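Local coordinates for phosphomethylpyrimidine kinase (Pyrococcus furiosus, PDB 2PB9), which probably condenses a thiazole phosphate with hydroxymethylpyrimidine diphosphate to form thiamine phosphate through this C-terminal ThiN domain, its N-terminal section being a pyrimidine kinase, at residues Arg7-Leu12 against Gly68-Gly73; Thr33-Ser38 against Arg177-Lys182; Asp76-Ala81 against Ala95-Tyr100. All coordinates share one frame; numbering follows the deposited sequence.

Contact 1: residues Arg7-Leu12 against Gly68-Gly73; sequences RIYEEL and GPVEFG
With chi1 at 178°, Val70 swings CG1 to the side opposite its main-chain N, and Leu12, whose CG is likewise trans to its own N (chi1 180°), extends CD2 to meet it. The two methyls, Leu12 CD2 and Val70 CG1, lie 3.7 Å apart and form the inner part of an apolar seam between helix and strand. Three residues back, about one turn earlier, Tyr9 lays the CD1-CE1 side of its ring along Val70, with CD1 4.0 Å from Val70 CB. The same ring edge receives the Val70 carbonyl nearly in plane, Tyr9 CE1 standing 3.6 Å from Val70 O. Val70 is thus held between an aliphatic and an aromatic neighbour. Farther along, Ile8 and Phe72 cross at about a right angle, and the ring is met at its far end, where Phe72 CZ is 4.1 Å from Ile8 CG2. Lys5 makes a cation-pi contact with Phe72, while Ala51 of the adjoining strand touches Leu12, Val70 and Phe72 and deepens the seam. Val70 and Phe72 serve the helix and Glu71 points away, the usual alternation of a strand. The axes of helical segment 7-12 and strand 70-72 pass 8.9 Å apart at 147°, running roughly antiparallel. This is the geometry of an alpha/beta layer in which helix 5-21 covers strand 70-72, an outermost strand, within this chain, of the mixed sheet of the ThiN domain.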
loop_
_atom_site.group_PDB
_atom_site.type_symbol
_atom_site.label_atom_id
_atom_site.label_comp_id
_atom_site.label_asym_id
_atom_site.label_seq_id
_atom_site.Cartn_x
_atom_site.Cartn_y
_atom_site.Cartn_z
ATOM N N ARG A 7 1.196 -43.336 4.371
ATOM C CA ARG A 7 2.568 -42.867 4.528
ATOM C C ARG A 7 2.610 -41.343 4.598
ATOM O O ARG A 7 3.379 -40.766 5.369
ATOM C CB ARG A 7 3.418 -43.366 3.360
ATOM C CG ARG A 7 4.869 -42.898 3.400
ATOM C CD ARG A 7 5.628 -43.430 2.199
ATOM N NE ARG A 7 5.426 -44.872 2.090
ATOM C CZ ARG A 7 5.654 -45.598 0.998
ATOM N NH1 ARG A 7 6.106 -45.029 -0.118
ATOM N NH2 ARG A 7 5.410 -46.903 1.025
ATOM N N ILE A 8 1.775 -40.706 3.783
ATOM C CA ILE A 8 1.683 -39.254 3.735
ATOM C C ILE A 8 1.144 -38.734 5.061
ATOM O O ILE A 8 1.708 -37.816 5.649
ATOM C CB ILE A 8 0.735 -38.787 2.599
ATOM C CG1 ILE A 8 1.238 -39.294 1.251
ATOM C CG2 ILE A 8 0.647 -37.270 2.573
ATOM C CD1 ILE A 8 0.402 -38.833 0.085
ATOM N N TYR A 9 0.047 -39.327 5.524
ATOM C CA TYR A 9 -0.575 -38.936 6.785
ATOM C C TYR A 9 0.357 -39.141 7.994
ATOM O O TYR A 9 0.350 -38.340 8.935
ATOM C CB TYR A 9 -1.862 -39.734 6.994
ATOM C CG TYR A 9 -2.436 -39.616 8.390
ATOM C CD1 TYR A 9 -3.210 -38.505 8.769
ATOM C CD2 TYR A 9 -2.197 -40.607 9.342
ATOM C CE1 TYR A 9 -3.728 -38.395 10.064
ATOM C CE2 TYR A 9 -2.701 -40.504 10.625
ATOM C CZ TYR A 9 -3.463 -39.406 10.982
ATOM O OH TYR A 9 -3.956 -39.328 12.262
ATOM N N GLU A 10 1.152 -40.208 7.964
ATOM C CA GLU A 10 2.064 -40.515 9.059
ATOM C C GLU A 10 3.264 -39.601 9.124
ATOM O O GLU A 10 3.568 -39.040 10.173
ATOM C CB GLU A 10 2.555 -41.950 8.942
ATOM C CG GLU A 10 1.559 -42.953 9.433
ATOM C CD GLU A 10 1.422 -42.911 10.941
ATOM O OE1 GLU A 10 2.357 -43.396 11.622
ATOM O OE2 GLU A 10 0.393 -42.385 11.438
ATOM N N GLU A 11 3.953 -39.465 7.996
ATOM C CA GLU A 11 5.139 -38.629 7.927
ATOM C C GLU A 11 4.859 -37.169 8.279
ATOM O O GLU A 11 5.662 -36.520 8.956
ATOM C CB GLU A 11 5.772 -38.742 6.536
ATOM C CG GLU A 11 6.389 -40.113 6.287
ATOM C CD GLU A 11 7.435 -40.130 5.175
ATOM O OE1 GLU A 11 8.205 -41.118 5.125
ATOM O OE2 GLU A 11 7.493 -39.179 4.356
ATOM N N LEU A 12 3.717 -36.658 7.832
ATOM C CA LEU A 12 3.365 -35.282 8.119
ATOM C C LEU A 12 2.943 -35.172 9.579
ATOM O O LEU A 12 3.405 -34.294 10.310
ATOM C CB LEU A 12 2.241 -34.808 7.186
ATOM C CG LEU A 12 1.750 -33.364 7.374
ATOM C CD1 LEU A 12 2.942 -32.426 7.438
ATOM C CD2 LEU A 12 0.812 -32.972 6.245
ATOM N N GLY A 68 -5.791 -28.687 14.874
ATOM C CA GLY A 68 -6.463 -29.929 14.558
ATOM C C GLY A 68 -5.566 -31.006 13.993
ATOM O O GLY A 68 -4.334 -30.919 14.071
ATOM N N PRO A 69 -6.175 -32.067 13.441
ATOM C CA PRO A 69 -5.470 -33.200 12.844
ATOM C C PRO A 69 -5.117 -32.956 11.379
ATOM O O PRO A 69 -5.567 -31.980 10.760
ATOM C CB PRO A 69 -6.468 -34.328 13.001
ATOM C CG PRO A 69 -7.749 -33.623 12.758
ATOM C CD PRO A 69 -7.608 -32.379 13.589
ATOM N N VAL A 70 -4.303 -33.854 10.842
ATOM C CA VAL A 70 -3.885 -33.782 9.452
ATOM C C VAL A 70 -4.988 -34.407 8.614
ATOM O O VAL A 70 -5.466 -35.493 8.931
ATOM C CB VAL A 70 -2.582 -34.563 9.222
ATOM C CG1 VAL A 70 -2.205 -34.505 7.762
ATOM C CG2 VAL A 70 -1.462 -33.993 10.085
ATOM N N GLU A 71 -5.408 -33.710 7.563
ATOM C CA GLU A 71 -6.457 -34.203 6.674
ATOM C C GLU A 71 -6.241 -33.676 5.256
ATOM O O GLU A 71 -5.716 -32.580 5.058
ATOM C CB GLU A 71 -7.843 -33.748 7.135
ATOM C CG GLU A 71 -8.148 -33.962 8.590
ATOM C CD GLU A 71 -9.605 -33.679 8.915
ATOM O OE1 GLU A 71 -10.187 -32.771 8.282
ATOM O OE2 GLU A 71 -10.162 -34.357 9.813
ATOM N N PHE A 72 -6.651 -34.465 4.272
ATOM C CA PHE A 72 -6.513 -34.058 2.891
ATOM C C PHE A 72 -7.548 -32.974 2.641
ATOM O O PHE A 72 -8.712 -33.125 3.005
ATOM C CB PHE A 72 -6.721 -35.261 1.975
ATOM C CG PHE A 72 -5.579 -36.228 1.992
ATOM C CD1 PHE A 72 -4.447 -35.998 1.210
ATOM C CD2 PHE A 72 -5.599 -37.332 2.839
ATOM C CE1 PHE A 72 -3.340 -36.851 1.273
ATOM C CE2 PHE A 72 -4.502 -38.196 2.917
ATOM C CZ PHE A 72 -3.365 -37.953 2.128
ATOM N N GLY A 73 -7.100 -31.870 2.044
ATOM C CA GLY A 73 -7.978 -30.750 1.772
ATOM C C GLY A 73 -8.010 -29.794 2.954
ATOM O O GLY A 73 -8.828 -28.869 2.995
#

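Contact 2: residues Thr33-Ser38 against Arg177-Lys182; sequences TNFVYS and REVLEK
Thr33 OG1 donates to Asn97 O over 2.9 Å, a hydrogen bond that ties the loop leading into strand 35-38 to the neighbouring strand 94-98. Two residues on, Phe35 carries the contact proper. Its CG stands trans to the main-chain N (chi1 -165°), which sends the ring out from the sheet toward helix 177-182, while Val179 reaches down from the helix in the opposite direction. The far corner of the ring does the touching: Phe35 CE2 is 3.5 Å from Val179 CG1, and Phe35 CZ is 3.7 Å from Val179 CB. The valine meets the ring obliquely, its branch point and CG1 both resting on the CE2-CZ bond. Next to it, Phe35 CZ comes to 4.2 Å from Leu180 N, so the ring also leans on the helix backbone; Leu180 adds a smaller share of the buried surface. With an alanine in place of Phe35, Val179 would probably lose its main support on this strand, and a gap would be likely to open between sheet and helix. The partners are apolar and buried, and what joins the two segments is packing alone. At the start of the helix, Glu178 N bonds to Asn175 OD1 and its carboxylate forms a salt bridge with Arg174, both residues just ahead of helix 176-185. Phe35 lies between two helices, touching Leu12 and Ala15 of helix 5-21 as well as Val179 of helix 176-185, and Val179 in turn spreads over Ser94 and Ile96 of strand 94-98, next to 35-38 in the sheet.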
loop_
_atom_site.group_PDB
_atom_site.type_symbol
_atom_site.label_atom_id
_atom_site.label_comp_id
_atom_site.label_asym_id
_atom_site.label_seq_id
_atom_site.Cartn_x
_atom_site.Cartn_y
_atom_site.Cartn_z
ATOM N N THR A 33 0.437 -21.178 10.946
ATOM C CA THR A 33 1.316 -21.932 10.082
ATOM C C THR A 33 0.667 -23.256 9.678
ATOM O O THR A 33 0.076 -23.961 10.506
ATOM C CB THR A 33 2.685 -22.209 10.766
ATOM O OG1 THR A 33 3.452 -21.001 10.787
ATOM C CG2 THR A 33 3.470 -23.300 10.011
ATOM N N ASN A 34 0.756 -23.562 8.391
ATOM C CA ASN A 34 0.238 -24.806 7.881
ATOM C C ASN A 34 1.426 -25.551 7.273
ATOM O O ASN A 34 2.314 -24.952 6.663
ATOM C CB ASN A 34 -0.857 -24.557 6.843
ATOM C CG ASN A 34 -1.919 -25.647 6.853
ATOM O OD1 ASN A 34 -3.045 -25.427 6.422
ATOM N ND2 ASN A 34 -1.563 -26.828 7.349
ATOM N N PHE A 35 1.442 -26.861 7.468
ATOM C CA PHE A 35 2.511 -27.718 6.988
ATOM C C PHE A 35 1.810 -28.741 6.093
ATOM O O PHE A 35 0.894 -29.444 6.539
ATOM C CB PHE A 35 3.166 -28.372 8.212
ATOM C CG PHE A 35 4.500 -29.003 7.947
ATOM C CD1 PHE A 35 5.250 -29.516 9.008
ATOM C CD2 PHE A 35 4.999 -29.129 6.652
ATOM C CE1 PHE A 35 6.477 -30.151 8.788
ATOM C CE2 PHE A 35 6.225 -29.762 6.416
ATOM C CZ PHE A 35 6.964 -30.275 7.489
ATOM N N VAL A 36 2.214 -28.815 4.829
ATOM C CA VAL A 36 1.559 -29.745 3.915
ATOM C C VAL A 36 2.441 -30.782 3.255
ATOM O O VAL A 36 3.666 -30.650 3.192
ATOM C CB VAL A 36 0.797 -29.009 2.775
ATOM C CG1 VAL A 36 -0.206 -28.056 3.362
ATOM C CG2 VAL A 36 1.778 -28.286 1.849
ATOM N N TYR A 37 1.780 -31.822 2.763
ATOM C CA TYR A 37 2.433 -32.915 2.068
ATOM C C TYR A 37 1.423 -33.418 1.044
ATOM O O TYR A 37 0.380 -33.976 1.387
ATOM C CB TYR A 37 2.814 -34.011 3.050
ATOM C CG TYR A 37 3.756 -35.046 2.481
ATOM C CD1 TYR A 37 4.411 -34.837 1.265
ATOM C CD2 TYR A 37 4.008 -36.234 3.175
ATOM C CE1 TYR A 37 5.291 -35.783 0.752
ATOM C CE2 TYR A 37 4.887 -37.183 2.676
ATOM C CZ TYR A 37 5.521 -36.952 1.468
ATOM O OH TYR A 37 6.391 -37.894 0.992
ATOM N N SER A 38 1.746 -33.193 -0.220
ATOM C CA SER A 38 0.877 -33.558 -1.321
ATOM C C SER A 38 1.032 -34.984 -1.821
ATOM O O SER A 38 2.000 -35.674 -1.498
ATOM C CB SER A 38 1.126 -32.593 -2.483
ATOM O OG SER A 38 0.487 -33.035 -3.657
ATOM N N ARG A 177 9.976 -34.398 6.482
ATOM C CA ARG A 177 11.204 -34.501 7.263
ATOM C C ARG A 177 12.234 -33.499 6.769
ATOM O O ARG A 177 12.885 -32.831 7.562
ATOM C CB ARG A 177 11.777 -35.916 7.190
ATOM N N GLU A 178 12.383 -33.386 5.456
ATOM C CA GLU A 178 13.352 -32.452 4.899
ATOM C C GLU A 178 12.969 -31.011 5.194
ATOM O O GLU A 178 13.828 -30.170 5.483
ATOM C CB GLU A 178 13.483 -32.672 3.397
ATOM C CG GLU A 178 14.339 -33.878 3.078
ATOM C CD GLU A 178 14.391 -34.190 1.600
ATOM O OE1 GLU A 178 14.463 -33.226 0.790
ATOM O OE2 GLU A 178 14.371 -35.400 1.258
ATOM N N VAL A 179 11.675 -30.731 5.122
ATOM C CA VAL A 179 11.197 -29.394 5.398
ATOM C C VAL A 179 11.570 -29.100 6.845
ATOM O O VAL A 179 12.279 -28.131 7.140
ATOM C CB VAL A 179 9.661 -29.292 5.206
ATOM C CG1 VAL A 179 9.159 -27.939 5.696
ATOM C CG2 VAL A 179 9.299 -29.481 3.726
ATOM N N LEU A 180 11.112 -29.962 7.746
ATOM C CA LEU A 180 11.405 -29.783 9.159
ATOM C C LEU A 180 12.895 -29.616 9.432
ATOM O O LEU A 180 13.282 -28.963 10.399
ATOM C CB LEU A 180 10.877 -30.959 9.968
ATOM C CG LEU A 180 11.068 -30.753 11.468
ATOM C CD1 LEU A 180 10.561 -29.378 11.888
ATOM C CD2 LEU A 180 10.338 -31.841 12.210
ATOM N N GLU A 181 13.735 -30.196 8.580
ATOM C CA GLU A 181 15.168 -30.091 8.789
ATOM C C GLU A 181 15.673 -28.682 8.507
ATOM O O GLU A 181 16.554 -28.194 9.206
ATOM C CB GLU A 181 15.906 -31.129 7.939
ATOM C CG GLU A 181 15.500 -32.567 8.299
ATOM C CD GLU A 181 16.362 -33.650 7.642
ATOM O OE1 GLU A 181 17.561 -33.747 7.990
ATOM O OE2 GLU A 181 15.838 -34.408 6.789
ATOM N N LYS A 182 15.113 -28.018 7.503
ATOM C CA LYS A 182 15.533 -26.656 7.181
ATOM C C LYS A 182 15.134 -25.759 8.347
ATOM O O LYS A 182 15.863 -24.849 8.736
ATOM C CB LYS A 182 14.830 -26.143 5.918
ATOM C CG LYS A 182 14.998 -26.980 4.676
ATOM C CD LYS A 182 16.162 -26.513 3.843
ATOM C CE LYS A 182 16.339 -27.392 2.614
ATOM N NZ LYS A 182 16.594 -28.824 2.983
#

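Contact 3: residues Asp76-Ala81 against Ala95-Tyr100; sequences DHLARA and AINIRY. With PO4 (phosphate ion), chain C.
The turn that sets Leu78 against Ile96 begins at Asp76, whose N gives two weak hydrogen bonds to the phosphate ion, one to O4 and one to O3. The carboxylate reaches forward along the first turn to Arg80, where Asp76 OD1 lies 3.5 Å from Arg80 NE; the oxygen is well out of the guanidinium plane, so charge attraction rather than a directed N-H links them. His77 follows with a straight bond from its N to PO4 O3, 3.2 Å long at 177°. Leu78 N makes an equally straight bond to PO4 O4, at 3.1 Å. An anion met by amides at the start of a helix is a classic arrangement, and the helix dipole probably adds to the attraction. Ser75 OG and Arg56 NE also hydrogen-bond to the ion. The ion probably came from the crystallisation liquor, but its place is consistent with a site for a substrate phosphate group.

With CG on the far side of CB from the backbone N (chi1 -160°), Leu78 sends its methyls to the sheet. Its CD2 rests 3.6 Å from Ile96 CA and 3.8 Å from Ala95 O, while Leu78 CD1 lies 3.9 Å from Asn97 CB. Asn97 is no loose neighbour: its OD1 accepts from Asn34 N and its ND2 donates to Gly32 O, which fixes the rotation of the buried amide beside the leucine. Ala81, one turn on, packs on helix 138-149. Helix 77-86 thus lies over strand 94-98; the axes of segments 77-81 and 95-98 pass 8.9 Å apart at 128°. The strand itself runs between 35-38 and 168-173, and Ile96 points away from this helix, toward the layer where Val179 of helix 176-185 touches it.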
loop_
_atom_site.group_PDB
_atom_site.type_symbol
_atom_site.label_atom_id
_atom_site.label_comp_id
_atom_site.label_asym_id
_atom_site.label_seq_id
_atom_site.Cartn_x
_atom_site.Cartn_y
_atom_site.Cartn_z
ATOM N N ASP A 76 -5.498 -24.748 2.022
ATOM C CA ASP A 76 -5.957 -24.217 0.750
ATOM C C ASP A 76 -4.894 -23.380 0.048
ATOM O O ASP A 76 -4.600 -23.596 -1.120
ATOM C CB ASP A 76 -7.216 -23.368 0.930
ATOM C CG ASP A 76 -7.514 -22.505 -0.296
ATOM O OD1 ASP A 76 -7.461 -23.044 -1.430
ATOM O OD2 ASP A 76 -7.799 -21.293 -0.131
ATOM N N HIS A 77 -4.319 -22.429 0.771
ATOM C CA HIS A 77 -3.318 -21.536 0.202
ATOM C C HIS A 77 -1.931 -22.142 0.005
ATOM O O HIS A 77 -1.298 -21.932 -1.032
ATOM C CB HIS A 77 -3.239 -20.279 1.062
ATOM C CG HIS A 77 -4.485 -19.452 1.017
ATOM N ND1 HIS A 77 -4.767 -18.472 1.944
ATOM C CD2 HIS A 77 -5.502 -19.426 0.122
ATOM C CE1 HIS A 77 -5.901 -17.874 1.621
ATOM N NE2 HIS A 77 -6.367 -18.433 0.518
ATOM N N LEU A 78 -1.459 -22.896 0.986
ATOM C CA LEU A 78 -0.151 -23.505 0.868
ATOM C C LEU A 78 -0.212 -24.667 -0.122
ATOM O O LEU A 78 0.766 -24.952 -0.815
ATOM C CB LEU A 78 0.330 -23.996 2.237
ATOM C CG LEU A 78 1.843 -24.205 2.336
ATOM C CD1 LEU A 78 2.543 -22.873 2.138
ATOM C CD2 LEU A 78 2.218 -24.799 3.683
ATOM N N ALA A 79 -1.365 -25.330 -0.202
ATOM C CA ALA A 79 -1.517 -26.462 -1.117
ATOM C C ALA A 79 -1.368 -26.015 -2.560
ATOM O O ALA A 79 -0.728 -26.690 -3.371
ATOM C CB ALA A 79 -2.868 -27.139 -0.915
ATOM N N ARG A 80 -1.978 -24.883 -2.883
ATOM C CA ARG A 80 -1.894 -24.337 -4.229
ATOM C C ARG A 80 -0.443 -23.995 -4.530
ATOM O O ARG A 80 0.035 -24.204 -5.637
ATOM C CB ARG A 80 -2.765 -23.079 -4.359
ATOM C CG ARG A 80 -4.227 -23.349 -4.727
ATOM C CD ARG A 80 -5.208 -22.854 -3.658
ATOM N NE ARG A 80 -5.135 -21.407 -3.448
ATOM C CZ ARG A 80 -6.050 -20.533 -3.863
ATOM N NH1 ARG A 80 -7.132 -20.951 -4.519
ATOM N NH2 ARG A 80 -5.878 -19.232 -3.630
ATOM N N ALA A 81 0.254 -23.472 -3.532
ATOM C CA ALA A 81 1.654 -23.110 -3.687
ATOM C C ALA A 81 2.514 -24.335 -3.999
ATOM O O ALA A 81 3.273 -24.338 -4.976
ATOM C CB ALA A 81 2.150 -22.442 -2.414
ATOM N N ALA A 95 5.827 -28.526 2.121
ATOM C CA ALA A 95 6.149 -27.117 2.289
ATOM C C ALA A 95 5.609 -26.650 3.627
ATOM O O ALA A 95 4.891 -27.385 4.302
ATOM C CB ALA A 95 5.530 -26.287 1.150
ATOM N N ILE A 96 5.967 -25.432 4.006
ATOM C CA ILE A 96 5.497 -24.844 5.254
ATOM C C ILE A 96 5.645 -23.328 5.190
ATOM O O ILE A 96 6.617 -22.809 4.633
ATOM C CB ILE A 96 6.284 -25.383 6.474
ATOM C CG1 ILE A 96 5.657 -24.867 7.762
ATOM C CG2 ILE A 96 7.738 -24.934 6.418
ATOM C CD1 ILE A 96 6.268 -25.469 9.001
ATOM N N ASN A 97 4.674 -22.606 5.727
ATOM C CA ASN A 97 4.793 -21.162 5.700
ATOM C C ASN A 97 5.074 -20.635 7.100
ATOM O O ASN A 97 4.401 -20.998 8.073
ATOM C CB ASN A 97 3.535 -20.493 5.111
ATOM C CG ASN A 97 2.287 -20.696 5.962
ATOM O OD1 ASN A 97 1.626 -21.732 5.880
ATOM N ND2 ASN A 97 1.960 -19.702 6.784
ATOM N N ILE A 98 6.100 -19.798 7.196
ATOM C CA ILE A 98 6.460 -19.215 8.467
ATOM C C ILE A 98 6.482 -17.705 8.366
ATOM O O ILE A 98 6.508 -17.139 7.274
ATOM C CB ILE A 98 7.828 -19.710 8.938
ATOM C CG1 ILE A 98 8.882 -19.435 7.868
ATOM C CG2 ILE A 98 7.758 -21.198 9.232
ATOM C CD1 ILE A 98 10.300 -19.817 8.300
ATOM N N ARG A 99 6.464 -17.070 9.532
ATOM C CA ARG A 99 6.479 -15.622 9.664
ATOM C C ARG A 99 7.659 -14.958 8.947
ATOM O O ARG A 99 8.744 -15.536 8.852
ATOM C CB ARG A 99 6.525 -15.265 11.154
ATOM C CG ARG A 99 6.144 -13.842 11.473
ATOM C CD ARG A 99 5.970 -13.682 12.954
ATOM N NE ARG A 99 7.237 -13.846 13.662
ATOM C CZ ARG A 99 8.170 -12.901 13.761
ATOM N NH1 ARG A 99 7.983 -11.710 13.202
ATOM N NH2 ARG A 99 9.295 -13.152 14.416
ATOM N N TYR A 100 7.436 -13.745 8.442
ATOM C CA TYR A 100 8.490 -12.988 7.776
ATOM C C TYR A 100 8.899 -11.802 8.653
ATOM O O TYR A 100 8.080 -11.231 9.372
ATOM C CB TYR A 100 8.022 -12.445 6.413
ATOM C CG TYR A 100 9.012 -11.474 5.769
ATOM C CD1 TYR A 100 10.012 -11.928 4.901
ATOM C CD2 TYR A 100 9.004 -10.112 6.102
ATOM C CE1 TYR A 100 10.987 -11.057 4.391
ATOM C CE2 TYR A 100 9.970 -9.236 5.606
ATOM C CZ TYR A 100 10.963 -9.714 4.754
ATOM O OH TYR A 100 11.956 -8.854 4.301
HETATM P P PO4 C . -3.803 -22.516 4.514
HETATM O O1 PO4 C . -2.974 -21.345 4.901
HETATM O O2 PO4 C . -4.153 -23.297 5.737
HETATM O O3 PO4 C . -5.067 -22.014 3.870
HETATM O O4 PO4 C . -3.044 -23.370 3.561
#

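How the contacts relate
Contact 1 lies at the margin of the mixed sheet and is only partly buried, whereas contacts 2 and 3 are buried near the middle of the chain. Contacts 1 and 2 share one helical layer: Leu12 of helix 5-21 packs on Phe35 as well as on Val70. Contact 3 uses the other face, and the alternation within strands 35-38 and 94-98 keeps the layers apart, Phe35 and Ile96 serving one, Val36 and Asn97 the other. Contacts 2 and 3 are further joined by a probable backbone hydrogen bond between Val36 and Ala95. Packing joins the segments in all three contacts, and contact 3 differs in that the helix start carrying Leu78 also binds an anion through its backbone amides.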